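Local coordinates for imelysin (PDB 3OYV), which is an imelysin-like outer-membrane protein probably involved in bacterial iron uptake, its peptidase activity being uncertain, at residues A[99-104]-A[108-113]; A[29-34]-A[344-349]; A[83-88]-A[130-135]; A[43-48]-A[290-295]; A[74-79]-A[212-217]. One frame throughout, in Å; residues are numbered along the deposited sequence.

Overall arrangement
The five contacts tie together a single, mostly helical chain. Helix 71-102 is the common element of contacts 5, 3 and 1, which follow one another along it; the centres of contacts 5 and 3 lie about 16 Å apart, those of contacts 1 and 5 about 37 Å. Helix 21-47 serves contacts 2 and 4, whose centres are about 21 Å apart. Contacts 4 and 5 touch directly, F290 CB lying 3.2 Å from E77 OE2. H345 and E348 of contact 2, from the GxHxxE motif, probably mark the functional site; an unidentified molecule hydrogen-bonded to H345 and a glycerol about 4 Å from the I85 side chain of contact 3 (centres about 25 Å apart) both probably come from the crystallisation liquor.

Contact 1: A[99-104]-A[108-113]; sequences NLYKAG and EALYAV
L100 and Y101, on the last turn of helix 71-102, press against A109 of the short helix 106-111 with their CB atoms: L100 CB and Y101 CB each lie 3.8 Å from A109 CB. The methyl of A109 is thus set between two consecutive side chains, and the small residue lets the backbones come close, the CA atoms of L100 and A109 being 5.2 Å apart. Beyond CB the two side chains diverge. L100 has CG beside the backbone N (chi1 -76°), which sends CD1 across to A112 CB at 4.1 Å, while L100 CD2 lies 3.6 Å from E108 OE1, the two side chains crossing at about a right angle; E108 has two conformers, so this detail is less certain. Y101 turns the other way, with CG beside the carbonyl carbon (chi1 -166°). Its ring lies alongside L110, and L110 CD1 meets the ring edge in plane, 4.0 Å from Y101 CE2; I186 and P187 also touch this tyrosine. Putting an alanine at L100 would probably open a gap beside A112 and leave the E108 side chain without the leucine methyls it lies against. At the surface R183 binds L110 O and makes a cation-pi contact with Y111. The arrangement is that of a long helix ended by a Schellman motif at G104, with a short helix packed against its last turn.

Contact 2: A[29-34]-A[344-349]; sequences RNVAAL and FHTLEF
V31 and T346 each turn one methyl away from their own backbone N, V31 CG1 at 173° and T346 CG2 likewise anti, while V31 CG2 stands beside its N and meets T346 CG2 at 3.9 Å, the side chains crossing at about a right angle. V31 CG1 lies 4.2 Å from L347 CB, the two side chains sliding past each other in opposite directions. One position on, A32 CB touches L347 CD2 at 4.3 Å. This is a buried, nearly antiparallel helix pair, its axes 9.4 Å apart at 151°, and it backs the His-x-x-Glu part of the imelysin GxHxxE motif. Facing away from helix 21-47, H345 ND1 gives a nearly straight 2.8 Å bond to E348 OE1, in the imidazole plane and on the syn side of the carboxylate but 32° out of its plane. H345 NE2 is hydrogen-bonded to an unidentified molecule, probably from the crystallisation liquor, and E348 OE2 to S118 OG. T346 OG1 is hydrogen-bonded to R342 O, just ahead of helix 343-351.

Contact 3: A[83-88]-A[130-135]; sequences AEIANE and YSIRNA
I132, which has the most surface buried here, lays its longer branch against I85 and A86 of helix 71-102. Its CG1 stands beside the backbone N (chi1 -61°) and CD1 continues extended, so that the branch offers two carbons in a row. I132 CG1 lies 3.7 Å from I85 CG2, and I132 CD1 is 3.9 Å from A86 CB. On I85 it is the short branch that does the touching: CG2 occupies the crowded position between the backbone N and carbonyl carbon, while CG1 and CD1 lead away from I132, on a residue that also packs against E286 and A287. I168 of helix 158-177 also touches I132. On helix 121-137, R133 holds N134 OD1 side-on through NE and NH2, the latter at 2.9 Å in the carbonyl plane, and Y130 CD1 lies over one guanidinium face, offset toward its rim. The contact is plain apolar helix-helix packing inside the helical bundle, joining helices 71-102 and 121-137.

Contact 4: A[43-48]-A[290-295]; sequences YNAWNS and FGPVDE
Apolar packing centres on P292, whose ring sits against W46 and A45 at the end of helix 21-47. P292 CG is 3.9 Å from A45 CB, and P292 CD approaches W46 NE1 at 3.5 Å, oblique to the indole plane. At the far end of the indole, W46 CH2 lies 4.2 Å from F290 CE2, which comes in at the tryptophan's edge; the two side chains cross at about a right angle. F290 turns CG between its backbone N and carbonyl carbon (chi1 72°), and this brings the phenyl ring within reach of the indole. The polar interaction runs through a single water in the plane of the indole. It accepts from W46 NE1 at 2.8 Å and from V293 N at 3.0 Å, and donates to F290 O at 2.7 Å, pinning the loop on both sides of G291 and P292. A leucine in place of W46 would probably leave this water without its indole donor and open a gap beside P292 and F290. Around the contact, Y56 meets W46 edge-to-face, V238 and Y242 of helix 223-261 pack on the same indole, and F290 reaches E77 and K81 of helix 71-102, so the loop before helix 298-303 is held among three long helices.

Contact 5: A[74-79]-A[212-217]; sequences CVEEIV and YIANNS
E76 and A214 are the nearest backbone positions, their CA atoms 8.0 Å apart, where helix 71-102 passes the end of helix 189-214. Segment 74-79 is helical throughout; segment 212-217 stays helical through A214, leaves at N215 with psi swung to 108°, and resumes as a 3-10 turn at N216 and S217. The turn is braced by N215 OD1, which accepts from S217 N at 3.0 Å, the donor standing above the carbonyl plane. In the apolar part, I213 points its CD1 at two valines one helical turn apart: it is 3.9 Å from V75 CG1 and 4.3 Å from V79 CG2. I213 CG1 lies beside the backbone N (chi1 -62°) and the branch runs on extended, which carries CD1 to helix 71-102. Toward the surface, the extended chain of E76 brings OE2 to 3.6 Å from A214 CB, and K210 also touches this glutamate. L149 and I153 of helix 149-156 and L226 and V230 of helix 223-261 add to the apolar cluster. The arrangement is a helix end followed by an Asx turn, docked on a neighbouring helix mainly through I213, near the periphery of the helical bundle.

Contact 1: A[99-104]-A[108-113]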
# COMPACT_ATOMS: atom_id res chain seq x y z
N ASN A 99 15.98 -8.15 -11.85
CA ASN A 99 16.78 -7.84 -13.05
C ASN A 99 18.13 -7.22 -12.67
O ASN A 99 19.16 -7.55 -13.27
CB ASN A 99 16.01 -6.95 -13.99
CG ASN A 99 14.88 -7.68 -14.65
OD1 ASN A 99 14.96 -8.89 -14.88
ND2 ASN A 99 13.81 -6.97 -14.93
N LEU A 100 18.15 -6.34 -11.67
CA LEU A 100 19.44 -5.84 -11.16
C LEU A 100 20.36 -7.01 -10.74
O LEU A 100 21.55 -7.04 -11.08
CB LEU A 100 19.23 -4.92 -9.95
CG LEU A 100 18.72 -3.53 -10.21
CD1 LEU A 100 18.20 -2.84 -8.93
CD2 LEU A 100 19.80 -2.67 -10.92
N TYR A 101 19.82 -7.97 -10.01
CA TYR A 101 20.59 -9.05 -9.46
C TYR A 101 21.16 -9.88 -10.61
O TYR A 101 22.37 -10.21 -10.62
CB TYR A 101 19.73 -9.92 -8.53
CG TYR A 101 20.54 -10.84 -7.68
CD1 TYR A 101 21.18 -11.98 -8.21
CD2 TYR A 101 20.76 -10.54 -6.33
CE1 TYR A 101 21.94 -12.79 -7.42
CE2 TYR A 101 21.54 -11.35 -5.55
CZ TYR A 101 22.12 -12.46 -6.08
OH TYR A 101 22.91 -13.28 -5.27
N LYS A 102 20.31 -10.24 -11.57
CA LYS A 102 20.77 -11.11 -12.67
C LYS A 102 21.82 -10.43 -13.54
O LYS A 102 22.62 -11.14 -14.17
CB LYS A 102 19.59 -11.56 -13.51
CG LYS A 102 18.56 -12.41 -12.78
CD LYS A 102 19.12 -13.63 -12.08
CE LYS A 102 19.71 -14.64 -13.02
NZ LYS A 102 20.04 -15.90 -12.26
N ALA A 103 21.81 -9.09 -13.59
CA ALA A 103 22.82 -8.31 -14.31
C ALA A 103 24.16 -8.20 -13.56
O ALA A 103 25.10 -7.59 -14.09
CB ALA A 103 22.31 -6.94 -14.60
N GLY A 104 24.21 -8.74 -12.35
CA GLY A 104 25.42 -8.71 -11.52
C GLY A 104 25.42 -7.55 -10.53
O GLY A 104 26.37 -7.43 -9.73
N GLU A 108 23.06 -3.50 -5.28
CA GLU A 108 21.99 -2.58 -5.63
C GLU A 108 20.64 -3.30 -5.52
O GLU A 108 19.67 -2.73 -5.01
CB GLU A 108 22.19 -2.03 -7.04
CG GLU A 108 21.34 -0.83 -7.33
CD GLU A 108 21.49 -0.29 -8.73
OE1 GLU A 108 22.43 -0.69 -9.42
OE2 GLU A 108 20.64 0.54 -9.12
N ALA A 109 20.56 -4.54 -5.99
CA ALA A 109 19.33 -5.33 -5.94
C ALA A 109 18.80 -5.49 -4.51
O ALA A 109 17.61 -5.27 -4.23
CB ALA A 109 19.54 -6.72 -6.58
N LEU A 110 19.70 -5.88 -3.61
CA LEU A 110 19.32 -6.12 -2.23
C LEU A 110 18.70 -4.88 -1.59
O LEU A 110 17.70 -4.96 -0.86
CB LEU A 110 20.51 -6.62 -1.39
CG LEU A 110 20.61 -8.15 -1.22
CD1 LEU A 110 20.71 -8.92 -2.50
CD2 LEU A 110 21.76 -8.53 -0.27
N TYR A 111 19.29 -3.72 -1.87
CA TYR A 111 18.84 -2.47 -1.26
C TYR A 111 17.67 -1.82 -1.99
O TYR A 111 17.12 -0.83 -1.51
CB TYR A 111 20.02 -1.51 -1.06
CG TYR A 111 20.95 -2.01 0.01
CD1 TYR A 111 20.69 -1.75 1.34
CD2 TYR A 111 22.08 -2.77 -0.29
CE1 TYR A 111 21.53 -2.24 2.34
CE2 TYR A 111 22.92 -3.26 0.69
CZ TYR A 111 22.64 -3.00 2.01
OH TYR A 111 23.45 -3.48 3.01
N ALA A 112 17.25 -2.42 -3.11
CA ALA A 112 16.10 -1.94 -3.87
C ALA A 112 14.76 -2.54 -3.41
O ALA A 112 13.73 -2.13 -3.90
CB ALA A 112 16.30 -2.24 -5.37
N VAL A 113 14.82 -3.57 -2.56
CA VAL A 113 13.62 -4.33 -2.20
C VAL A 113 12.69 -3.55 -1.25
O VAL A 113 13.02 -3.33 -0.07
CB VAL A 113 14.00 -5.68 -1.58
CG1 VAL A 113 12.76 -6.47 -1.08
CG2 VAL A 113 14.78 -6.55 -2.62

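Contact 2: A[29-34]-A[344-349]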
# COMPACT_ATOMS: atom_id res chain seq x y z
N ARG A 29 8.33 11.13 15.36
CA ARG A 29 7.07 11.82 15.60
C ARG A 29 6.61 12.60 14.37
O ARG A 29 5.44 12.57 14.01
CB ARG A 29 7.14 12.78 16.82
CG ARG A 29 5.92 13.57 17.06
CD ARG A 29 6.02 14.30 18.35
NE ARG A 29 4.91 15.25 18.42
CZ ARG A 29 4.62 16.03 19.46
NH1 ARG A 29 5.39 16.03 20.51
NH2 ARG A 29 3.57 16.85 19.41
N ASN A 30 7.53 13.32 13.74
CA ASN A 30 7.20 14.09 12.57
C ASN A 30 6.62 13.20 11.45
O ASN A 30 5.59 13.51 10.86
CB ASN A 30 8.42 14.84 12.05
CG ASN A 30 8.03 15.93 11.05
OD1 ASN A 30 7.40 16.92 11.43
ND2 ASN A 30 8.35 15.73 9.76
N VAL A 31 7.31 12.10 11.18
CA VAL A 31 6.89 11.21 10.09
C VAL A 31 5.54 10.54 10.42
O VAL A 31 4.66 10.44 9.55
CB VAL A 31 7.99 10.21 9.78
CG1 VAL A 31 7.52 9.16 8.76
CG2 VAL A 31 9.26 10.91 9.27
N ALA A 32 5.35 10.15 11.68
CA ALA A 32 4.09 9.52 12.10
C ALA A 32 2.95 10.53 12.06
O ALA A 32 1.82 10.18 11.72
CB ALA A 32 4.21 8.92 13.49
N ALA A 33 3.23 11.81 12.42
CA ALA A 33 2.22 12.88 12.36
C ALA A 33 1.76 13.10 10.93
O ALA A 33 0.58 13.26 10.66
CB ALA A 33 2.79 14.15 12.97
N LEU A 34 2.72 13.10 10.01
CA LEU A 34 2.39 13.29 8.60
C LEU A 34 1.50 12.15 8.08
O LEU A 34 0.56 12.35 7.34
CB LEU A 34 3.65 13.40 7.74
CG LEU A 34 4.49 14.67 7.95
CD1 LEU A 34 5.83 14.52 7.26
CD2 LEU A 34 3.75 15.92 7.45
N PHE A 344 5.46 5.65 5.08
CA PHE A 344 5.58 4.38 5.78
C PHE A 344 7.01 3.83 5.81
O PHE A 344 7.43 3.24 6.80
CB PHE A 344 4.68 3.34 5.15
CG PHE A 344 3.23 3.40 5.58
CD1 PHE A 344 2.90 3.08 6.89
CD2 PHE A 344 2.21 3.71 4.68
CE1 PHE A 344 1.61 3.05 7.28
CE2 PHE A 344 0.88 3.68 5.08
CZ PHE A 344 0.58 3.38 6.40
N HIS A 345 7.74 3.94 4.70
CA HIS A 345 9.04 3.33 4.65
C HIS A 345 10.12 4.11 5.42
O HIS A 345 11.09 3.53 5.86
CB HIS A 345 9.45 3.03 3.22
CG HIS A 345 8.55 2.03 2.59
ND1 HIS A 345 8.42 0.73 3.05
CD2 HIS A 345 7.71 2.14 1.53
CE1 HIS A 345 7.54 0.09 2.30
NE2 HIS A 345 7.08 0.93 1.39
N THR A 346 9.93 5.40 5.59
CA THR A 346 10.80 6.17 6.48
C THR A 346 10.57 5.76 7.93
O THR A 346 11.52 5.55 8.66
CB THR A 346 10.64 7.70 6.29
OG1 THR A 346 11.08 8.03 4.97
CG2 THR A 346 11.53 8.43 7.29
N LEU A 347 9.31 5.62 8.33
CA LEU A 347 9.06 5.10 9.67
C LEU A 347 9.60 3.70 9.83
O LEU A 347 10.15 3.38 10.86
CB LEU A 347 7.59 5.18 9.98
CG LEU A 347 7.20 5.07 11.43
CD1 LEU A 347 8.04 5.94 12.36
CD2 LEU A 347 5.68 5.43 11.52
N GLU A 348 9.44 2.90 8.79
CA GLU A 348 10.01 1.55 8.81
C GLU A 348 11.53 1.57 9.08
O GLU A 348 12.05 0.81 9.90
CB GLU A 348 9.71 0.85 7.46
CG GLU A 348 9.99 -0.65 7.42
CD GLU A 348 10.03 -1.19 5.99
OE1 GLU A 348 9.96 -0.39 5.05
OE2 GLU A 348 10.19 -2.41 5.85
N PHE A 349 12.22 2.46 8.36
CA PHE A 349 13.69 2.62 8.55
C PHE A 349 14.04 2.95 10.00
O PHE A 349 15.03 2.47 10.54
CB PHE A 349 14.14 3.75 7.62
CG PHE A 349 15.61 4.10 7.69
CD1 PHE A 349 16.11 4.93 8.67
CD2 PHE A 349 16.47 3.71 6.68
CE1 PHE A 349 17.45 5.25 8.69
CE2 PHE A 349 17.81 4.07 6.70
CZ PHE A 349 18.29 4.81 7.72

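Contact 3: A[83-88]-A[130-135]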
# COMPACT_ATOMS: atom_id res chain seq x y z
N ALA A 83 -5.27 -4.29 -12.50
CA ALA A 83 -4.24 -4.67 -13.46
C ALA A 83 -2.95 -3.92 -13.15
O ALA A 83 -1.86 -4.51 -13.12
CB ALA A 83 -4.69 -4.39 -14.91
N GLU A 84 -3.08 -2.63 -12.87
CA GLU A 84 -1.91 -1.81 -12.57
C GLU A 84 -1.11 -2.29 -11.39
O GLU A 84 0.10 -2.34 -11.43
CB GLU A 84 -2.30 -0.37 -12.31
CG GLU A 84 -2.67 0.39 -13.53
CD GLU A 84 -2.77 1.87 -13.26
OE1 GLU A 84 -2.31 2.33 -12.18
OE2 GLU A 84 -3.31 2.59 -14.12
N ILE A 85 -1.78 -2.64 -10.29
CA ILE A 85 -1.02 -3.16 -9.15
C ILE A 85 -0.40 -4.54 -9.40
O ILE A 85 0.72 -4.81 -8.94
CB ILE A 85 -1.82 -3.10 -7.80
CG1 ILE A 85 -0.85 -3.25 -6.62
CG2 ILE A 85 -2.90 -4.15 -7.71
CD1 ILE A 85 0.20 -2.13 -6.50
N ALA A 86 -1.08 -5.39 -10.17
CA ALA A 86 -0.47 -6.65 -10.59
C ALA A 86 0.81 -6.42 -11.40
O ALA A 86 1.82 -7.09 -11.20
CB ALA A 86 -1.49 -7.50 -11.38
N ASN A 87 0.75 -5.43 -12.28
CA ASN A 87 1.93 -5.03 -13.06
C ASN A 87 3.03 -4.51 -12.17
O ASN A 87 4.20 -4.90 -12.30
CB ASN A 87 1.58 -3.96 -14.09
CG ASN A 87 2.82 -3.28 -14.67
OD1 ASN A 87 3.30 -3.66 -15.72
ND2 ASN A 87 3.36 -2.30 -13.95
N GLU A 88 2.68 -3.61 -11.26
CA GLU A 88 3.69 -3.00 -10.38
C GLU A 88 4.36 -4.03 -9.48
O GLU A 88 5.59 -4.00 -9.33
CB GLU A 88 3.07 -1.88 -9.55
CG GLU A 88 4.03 -1.26 -8.52
CD GLU A 88 5.12 -0.42 -9.14
OE1 GLU A 88 5.03 -0.09 -10.35
OE2 GLU A 88 6.06 -0.08 -8.39
N TYR A 130 -4.12 -9.38 -2.56
CA TYR A 130 -5.41 -9.46 -1.88
C TYR A 130 -6.27 -8.23 -2.08
O TYR A 130 -7.48 -8.34 -2.02
CB TYR A 130 -5.23 -9.77 -0.40
CG TYR A 130 -4.75 -11.18 -0.14
CD1 TYR A 130 -5.19 -12.24 -0.92
CD2 TYR A 130 -3.86 -11.45 0.90
CE1 TYR A 130 -4.76 -13.53 -0.69
CE2 TYR A 130 -3.43 -12.76 1.14
CZ TYR A 130 -3.89 -13.77 0.33
OH TYR A 130 -3.47 -15.07 0.56
N SER A 131 -5.65 -7.08 -2.35
CA SER A 131 -6.43 -5.90 -2.75
C SER A 131 -7.25 -6.17 -4.02
O SER A 131 -8.44 -5.81 -4.11
CB SER A 131 -5.52 -4.69 -2.93
OG SER A 131 -6.29 -3.49 -3.08
N ILE A 132 -6.62 -6.85 -4.97
CA ILE A 132 -7.32 -7.24 -6.20
C ILE A 132 -8.46 -8.23 -5.87
O ILE A 132 -9.59 -8.09 -6.37
CB ILE A 132 -6.36 -7.91 -7.22
CG1 ILE A 132 -5.26 -6.94 -7.61
CG2 ILE A 132 -7.14 -8.43 -8.43
CD1 ILE A 132 -4.16 -7.61 -8.48
N ARG A 133 -8.16 -9.23 -5.04
CA ARG A 133 -9.19 -10.14 -4.59
C ARG A 133 -10.38 -9.39 -4.01
O ARG A 133 -11.52 -9.65 -4.37
CB ARG A 133 -8.63 -11.10 -3.56
CG ARG A 133 -9.64 -12.14 -3.11
CD ARG A 133 -9.30 -12.69 -1.76
NE ARG A 133 -9.27 -11.65 -0.73
CZ ARG A 133 -8.93 -11.87 0.52
NH1 ARG A 133 -8.57 -13.10 0.91
NH2 ARG A 133 -8.91 -10.87 1.40
N ASN A 134 -10.11 -8.47 -3.09
CA ASN A 134 -11.19 -7.71 -2.46
C ASN A 134 -12.01 -6.95 -3.47
O ASN A 134 -13.25 -6.94 -3.41
CB ASN A 134 -10.63 -6.77 -1.40
CG ASN A 134 -10.04 -7.50 -0.21
OD1 ASN A 134 -10.14 -8.74 -0.09
ND2 ASN A 134 -9.42 -6.75 0.70
N ALA A 135 -11.36 -6.30 -4.43
CA ALA A 135 -12.06 -5.55 -5.46
C ALA A 135 -12.97 -6.46 -6.27
O ALA A 135 -14.10 -6.09 -6.56
CB ALA A 135 -11.07 -4.82 -6.41

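Contact 4: A[43-48]-A[290-295]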
# COMPACT_ATOMS: atom_id res chain seq x y z
N TYR A 43 -9.26 9.35 4.11
CA TYR A 43 -10.53 8.78 4.54
C TYR A 43 -11.66 9.85 4.43
O TYR A 43 -12.76 9.58 3.94
CB TYR A 43 -10.41 8.28 5.96
CG TYR A 43 -11.72 7.80 6.56
CD1 TYR A 43 -12.48 6.79 5.96
CD2 TYR A 43 -12.20 8.34 7.74
CE1 TYR A 43 -13.66 6.35 6.52
CE2 TYR A 43 -13.37 7.90 8.31
CZ TYR A 43 -14.10 6.89 7.72
OH TYR A 43 -15.28 6.47 8.29
N ASN A 44 -11.41 11.04 4.96
CA ASN A 44 -12.43 12.07 4.93
C ASN A 44 -12.82 12.50 3.52
O ASN A 44 -14.00 12.82 3.28
CB ASN A 44 -12.01 13.30 5.74
CG ASN A 44 -11.99 13.03 7.25
OD1 ASN A 44 -12.61 12.09 7.72
ND2 ASN A 44 -11.25 13.88 8.00
N ALA A 45 -11.88 12.44 2.58
CA ALA A 45 -12.17 12.82 1.19
C ALA A 45 -13.19 11.84 0.61
O ALA A 45 -14.11 12.21 -0.08
CB ALA A 45 -10.94 12.81 0.36
N TRP A 46 -13.00 10.55 0.94
CA TRP A 46 -13.93 9.52 0.49
C TRP A 46 -15.24 9.53 1.24
O TRP A 46 -16.29 9.26 0.66
CB TRP A 46 -13.28 8.12 0.58
CG TRP A 46 -12.46 7.76 -0.64
CD1 TRP A 46 -11.13 8.02 -0.85
CD2 TRP A 46 -12.92 7.08 -1.82
NE1 TRP A 46 -10.75 7.59 -2.09
CE2 TRP A 46 -11.82 6.99 -2.69
CE3 TRP A 46 -14.16 6.59 -2.25
CZ2 TRP A 46 -11.91 6.35 -3.94
CZ3 TRP A 46 -14.23 5.95 -3.47
CH2 TRP A 46 -13.14 5.85 -4.30
N ASN A 47 -15.18 9.71 2.56
CA ASN A 47 -16.32 9.45 3.41
C ASN A 47 -17.17 10.65 3.75
O ASN A 47 -18.35 10.49 4.09
CB ASN A 47 -15.83 8.82 4.71
CG ASN A 47 -16.98 8.35 5.60
OD1 ASN A 47 -17.80 7.48 5.23
ND2 ASN A 47 -17.03 8.89 6.81
N SER A 48 -16.58 11.83 3.68
CA SER A 48 -17.27 13.04 4.14
C SER A 48 -17.40 14.10 3.05
O SER A 48 -18.53 14.53 2.71
CB SER A 48 -16.54 13.60 5.38
OG SER A 48 -17.16 14.81 5.81
N PHE A 290 -6.50 5.28 -7.16
CA PHE A 290 -7.13 6.28 -7.98
C PHE A 290 -7.94 7.22 -7.12
O PHE A 290 -8.16 6.96 -5.95
CB PHE A 290 -8.01 5.66 -9.09
CG PHE A 290 -9.28 5.03 -8.60
CD1 PHE A 290 -9.32 3.68 -8.24
CD2 PHE A 290 -10.45 5.75 -8.56
CE1 PHE A 290 -10.52 3.11 -7.83
CE2 PHE A 290 -11.63 5.20 -8.14
CZ PHE A 290 -11.68 3.88 -7.79
N GLY A 291 -8.38 8.33 -7.70
CA GLY A 291 -9.12 9.32 -6.95
C GLY A 291 -8.19 10.00 -5.96
O GLY A 291 -7.01 10.22 -6.26
N PRO A 292 -8.71 10.33 -4.77
CA PRO A 292 -7.92 11.10 -3.80
C PRO A 292 -6.49 10.66 -3.57
O PRO A 292 -5.58 11.49 -3.55
CB PRO A 292 -8.77 11.00 -2.53
CG PRO A 292 -10.18 10.99 -3.05
CD PRO A 292 -10.11 10.18 -4.34
N VAL A 293 -6.25 9.37 -3.42
CA VAL A 293 -4.89 8.92 -3.10
C VAL A 293 -3.92 9.18 -4.28
O VAL A 293 -2.72 9.27 -4.07
CB VAL A 293 -4.84 7.42 -2.69
CG1 VAL A 293 -5.01 6.52 -3.95
CG2 VAL A 293 -3.56 7.09 -1.91
N ASP A 294 -4.47 9.31 -5.49
CA ASP A 294 -3.68 9.49 -6.70
C ASP A 294 -3.66 10.95 -7.14
O ASP A 294 -3.38 11.24 -8.32
CB ASP A 294 -4.29 8.61 -7.81
CG ASP A 294 -3.45 8.51 -9.07
OD1 ASP A 294 -2.21 8.34 -8.96
OD2 ASP A 294 -4.08 8.54 -10.17
N GLU A 295 -3.97 11.87 -6.22
CA GLU A 295 -4.00 13.31 -6.46
C GLU A 295 -3.12 14.03 -5.46
O GLU A 295 -2.89 13.57 -4.32
CB GLU A 295 -5.43 13.82 -6.36
CG GLU A 295 -6.36 13.22 -7.44
CD GLU A 295 -7.85 13.50 -7.28
OE1 GLU A 295 -8.30 14.23 -6.37
OE2 GLU A 295 -8.62 12.95 -8.13
O HOH W 1 -8.22 7.07 -3.24

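Contact 5: A[74-79]-A[212-217]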
# COMPACT_ATOMS: atom_id res chain seq x y z
N CYS A 74 -16.79 3.49 -14.28
CA CYS A 74 -16.29 3.17 -12.95
C CYS A 74 -15.63 1.80 -12.94
O CYS A 74 -14.54 1.61 -12.40
CB CYS A 74 -17.42 3.12 -11.92
SG CYS A 74 -18.21 4.69 -11.63
N VAL A 75 -16.29 0.80 -13.55
CA VAL A 75 -15.79 -0.57 -13.50
C VAL A 75 -14.50 -0.76 -14.33
O VAL A 75 -13.60 -1.49 -13.93
CB VAL A 75 -16.90 -1.58 -13.89
CG1 VAL A 75 -16.36 -2.98 -14.18
CG2 VAL A 75 -17.95 -1.60 -12.78
N GLU A 76 -14.40 -0.04 -15.45
CA GLU A 76 -13.17 -0.04 -16.22
C GLU A 76 -12.02 0.53 -15.39
O GLU A 76 -10.92 -0.00 -15.43
CB GLU A 76 -13.38 0.71 -17.53
CG GLU A 76 -14.24 -0.10 -18.51
CD GLU A 76 -14.63 0.63 -19.79
OE1 GLU A 76 -14.59 1.88 -19.84
OE2 GLU A 76 -15.05 -0.09 -20.74
N GLU A 77 -12.29 1.58 -14.60
CA GLU A 77 -11.28 2.14 -13.72
C GLU A 77 -10.90 1.11 -12.64
O GLU A 77 -9.73 0.89 -12.37
CB GLU A 77 -11.76 3.45 -13.07
CG GLU A 77 -10.73 4.13 -12.15
CD GLU A 77 -9.56 4.75 -12.90
OE1 GLU A 77 -9.54 4.78 -14.15
OE2 GLU A 77 -8.62 5.22 -12.23
N ILE A 78 -11.92 0.48 -12.06
CA ILE A 78 -11.67 -0.55 -11.04
C ILE A 78 -10.73 -1.65 -11.58
O ILE A 78 -9.73 -2.03 -10.96
CB ILE A 78 -12.97 -1.20 -10.50
CG1 ILE A 78 -13.75 -0.16 -9.70
CG2 ILE A 78 -12.69 -2.49 -9.74
CD1 ILE A 78 -15.18 -0.56 -9.37
N VAL A 79 -11.06 -2.16 -12.77
CA VAL A 79 -10.31 -3.27 -13.34
C VAL A 79 -8.90 -2.81 -13.78
O VAL A 79 -7.92 -3.51 -13.52
CB VAL A 79 -11.09 -3.94 -14.49
CG1 VAL A 79 -10.23 -4.97 -15.24
CG2 VAL A 79 -12.38 -4.58 -13.94
N TYR A 212 -14.37 -8.33 -21.86
CA TYR A 212 -15.63 -9.05 -21.73
C TYR A 212 -16.73 -8.13 -21.19
O TYR A 212 -17.85 -8.11 -21.71
CB TYR A 212 -15.47 -10.29 -20.86
CG TYR A 212 -16.70 -11.16 -20.91
CD1 TYR A 212 -16.83 -12.15 -21.89
CD2 TYR A 212 -17.74 -10.99 -20.01
CE1 TYR A 212 -17.98 -12.94 -21.97
CE2 TYR A 212 -18.89 -11.79 -20.08
CZ TYR A 212 -18.99 -12.77 -21.05
OH TYR A 212 -20.13 -13.56 -21.13
N ILE A 213 -16.41 -7.33 -20.17
CA ILE A 213 -17.37 -6.37 -19.62
C ILE A 213 -17.74 -5.28 -20.65
O ILE A 213 -18.92 -4.94 -20.82
CB ILE A 213 -16.82 -5.72 -18.31
CG1 ILE A 213 -16.61 -6.81 -17.26
CG2 ILE A 213 -17.79 -4.65 -17.80
CD1 ILE A 213 -15.73 -6.35 -16.03
N ALA A 214 -16.73 -4.75 -21.34
CA ALA A 214 -16.91 -3.65 -22.27
C ALA A 214 -17.73 -4.02 -23.52
O ALA A 214 -18.36 -3.15 -24.10
CB ALA A 214 -15.53 -3.07 -22.71
N ASN A 215 -17.75 -5.31 -23.86
CA ASN A 215 -18.51 -5.78 -25.04
C ASN A 215 -20.02 -5.72 -24.75
O ASN A 215 -20.52 -6.54 -23.97
CB ASN A 215 -18.07 -7.20 -25.39
CG ASN A 215 -18.75 -7.74 -26.65
OD1 ASN A 215 -19.63 -7.10 -27.23
ND2 ASN A 215 -18.34 -8.93 -27.06
N ASN A 216 -20.72 -4.78 -25.39
CA ASN A 216 -22.18 -4.58 -25.21
C ASN A 216 -22.95 -5.87 -25.38
O ASN A 216 -23.93 -6.11 -24.67
CB ASN A 216 -22.74 -3.53 -26.19
CG ASN A 216 -22.30 -2.12 -25.87
OD1 ASN A 216 -21.76 -1.86 -24.79
ND2 ASN A 216 -22.51 -1.21 -26.82
N SER A 217 -22.48 -6.72 -26.28
CA SER A 217 -23.19 -7.95 -26.60
C SER A 217 -23.24 -8.94 -25.46
O SER A 217 -24.02 -9.87 -25.48
CB SER A 217 -22.60 -8.59 -27.85
OG SER A 217 -22.55 -7.63 -28.90